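Local coordinates for protein sulfoquinovosidase (Escherichia coli, PDB 5AEG) that hydrolyses the alpha-glycosidic bond of plant sulfolipids and sulfoquinovosyl glycerol, releasing sulfoquinovose for sulfoglycolysis, at residues Q160-V163 against T164-D168. Residues are numbered along the deposited sequence; the frame is centred on the assembly and turned at random.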
loop_
_atom_site.group_PDB
_atom_site.type_symbol
_atom_site.label_atom_id
_atom_site.label_comp_id
_atom_site.label_asym_id
_atom_site.label_seq_id
_atom_site.Cartn_x
_atom_site.Cartn_y
_atom_site.Cartn_z
ATOM N N GLN A 160 9.625 -12.696 -17.455
ATOM C CA GLN A 160 9.457 -12.754 -18.884
ATOM C C GLN A 160 9.295 -11.448 -19.584
ATOM O O GLN A 160 9.010 -11.466 -20.754
ATOM C CB GLN A 160 8.320 -13.716 -19.212
ATOM C CG GLN A 160 8.650 -15.048 -18.554
ATOM C CD GLN A 160 7.981 -16.165 -19.248
ATOM O OE1 GLN A 160 8.636 -17.024 -19.810
ATOM N NE2 GLN A 160 6.666 -16.129 -19.273
ATOM N N THR A 161 9.509 -10.306 -18.936
ATOM C CA THR A 161 9.500 -9.046 -19.692
ATOM C C THR A 161 10.875 -8.450 -19.705
ATOM O O THR A 161 11.685 -8.628 -18.787
ATOM C CB THR A 161 8.440 -8.033 -19.165
ATOM O OG1 THR A 161 8.815 -7.542 -17.882
ATOM C CG2 THR A 161 7.121 -8.657 -19.140
ATOM N N TYR A 162 11.138 -7.722 -20.768
ATOM C CA TYR A 162 12.478 -7.204 -21.057
ATOM C C TYR A 162 12.993 -6.223 -20.068
ATOM O O TYR A 162 14.155 -6.277 -19.620
ATOM C CB TYR A 162 12.456 -6.643 -22.495
ATOM C CG TYR A 162 13.757 -6.071 -22.978
ATOM C CD1 TYR A 162 14.924 -6.825 -22.942
ATOM C CD2 TYR A 162 13.812 -4.784 -23.545
ATOM C CE1 TYR A 162 16.115 -6.309 -23.376
ATOM C CE2 TYR A 162 15.020 -4.264 -24.000
ATOM C CZ TYR A 162 16.153 -5.039 -23.918
ATOM O OH TYR A 162 17.372 -4.590 -24.311
ATOM N N VAL A 163 12.123 -5.342 -19.600
ATOM C CA VAL A 163 12.542 -4.349 -18.618
ATOM C C VAL A 163 12.988 -5.039 -17.301
ATOM O O VAL A 163 13.923 -4.608 -16.609
ATOM C CB VAL A 163 11.408 -3.316 -18.424
ATOM C CG1 VAL A 163 11.606 -2.485 -17.192
ATOM C CG2 VAL A 163 11.355 -2.391 -19.673
ATOM N N THR A 164 12.249 -6.067 -16.941
ATOM C CA THR A 164 12.585 -6.802 -15.691
ATOM C C THR A 164 14.026 -7.405 -15.798
ATOM O O THR A 164 14.841 -7.293 -14.830
ATOM C CB THR A 164 11.590 -7.906 -15.433
ATOM O OG1 THR A 164 10.239 -7.375 -15.564
ATOM C CG2 THR A 164 11.832 -8.535 -14.055
ATOM N N TRP A 165 14.308 -7.979 -16.931
ATOM C CA TRP A 165 15.624 -8.607 -17.186
ATOM C C TRP A 165 16.714 -7.561 -17.137
ATOM O O TRP A 165 17.775 -7.738 -16.481
ATOM C CB TRP A 165 15.621 -9.350 -18.514
ATOM C CG TRP A 165 17.020 -9.817 -18.865
ATOM C CD1 TRP A 165 17.650 -10.903 -18.375
ATOM C CD2 TRP A 165 17.938 -9.183 -19.759
ATOM N NE1 TRP A 165 18.952 -10.969 -18.881
ATOM C CE2 TRP A 165 19.145 -9.924 -19.728
ATOM C CE3 TRP A 165 17.877 -8.044 -20.549
ATOM C CZ2 TRP A 165 20.283 -9.554 -20.488
ATOM C CZ3 TRP A 165 19.023 -7.677 -21.318
ATOM C CH2 TRP A 165 20.207 -8.440 -21.254
ATOM N N GLN A 166 16.474 -6.434 -17.806
ATOM C CA GLN A 166 17.407 -5.302 -17.689
ATOM C C GLN A 166 17.684 -4.794 -16.264
ATOM O O GLN A 166 18.866 -4.598 -15.833
ATOM C CB GLN A 166 16.934 -4.115 -18.541
ATOM C CG GLN A 166 16.913 -4.371 -20.014
ATOM C CD GLN A 166 16.409 -3.164 -20.787
ATOM O OE1 GLN A 166 15.207 -2.892 -20.850
ATOM N NE2 GLN A 166 17.318 -2.371 -21.241
ATOM N N ALA A 167 16.607 -4.622 -15.477
ATOM C CA ALA A 167 16.743 -4.124 -14.112
ATOM C C ALA A 167 17.485 -5.182 -13.269
ATOM O O ALA A 167 18.214 -4.833 -12.382
ATOM C CB ALA A 167 15.353 -3.858 -13.531
ATOM N N ASP A 168 17.215 -6.451 -13.532
ATOM C CA ASP A 168 17.885 -7.561 -12.777
ATOM C C ASP A 168 19.391 -7.649 -13.082
ATOM O O ASP A 168 20.132 -8.119 -12.248
ATOM C CB ASP A 168 17.270 -8.919 -13.131
ATOM C CG ASP A 168 16.066 -9.281 -12.271
ATOM O OD1 ASP A 168 15.846 -8.587 -11.270
ATOM O OD2 ASP A 168 15.376 -10.301 -12.618
#
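Gln166 lays its amide over one face of the Tyr162 ring, one helical turn back. CB sits against two backbone oxygens, those of Tyr162 and Val163. CG, anti to the carbonyl carbon (chi1 -64°), leans back toward the start of the helix; it passes close to Tyr162 O and makes a CH-pi contact over the face of the Tyr162 ring, 4.1 Å from its centroid. From there the chain runs on extended to CD, which rests on the far half of the ring, 3.7 Å from Tyr162 CZ. The amide is stacked on the phenol with the two planes 13° apart: OE1 lies over the rim, 3.4 Å from Tyr162 CE2, while NE2 drifts toward the hydroxyl end. Trp165 meets the same phenol obliquely, its CE3 being 3.8 Å from Tyr162 CE1. These contacts lie on the first turn of the short helix 162-169, within the N-terminal galactose mutarotase-like region of this family 31 glycosidase; the Ala167 side chain is about 9 Å from that of Asp472, the probable proton donor. The helix opens with i to i+4 bonds; Gln166 N reaches Tyr162 O at 2.9 Å and almost straight, whereas Trp165 N to Thr161 O is longer. Thr161 occupies the N-cap position, yet its side chain makes no capping bond. Its OG1 lies 2.7 Å from Thr164 OG1, and both hydroxyls hydrogen-bond to the carbonyl oxygen of Asn158 in the preceding loop. The side chain of Val163 packs on Val155, Asn474 and Met514, and lies about 8 Å from the bound calcium ion.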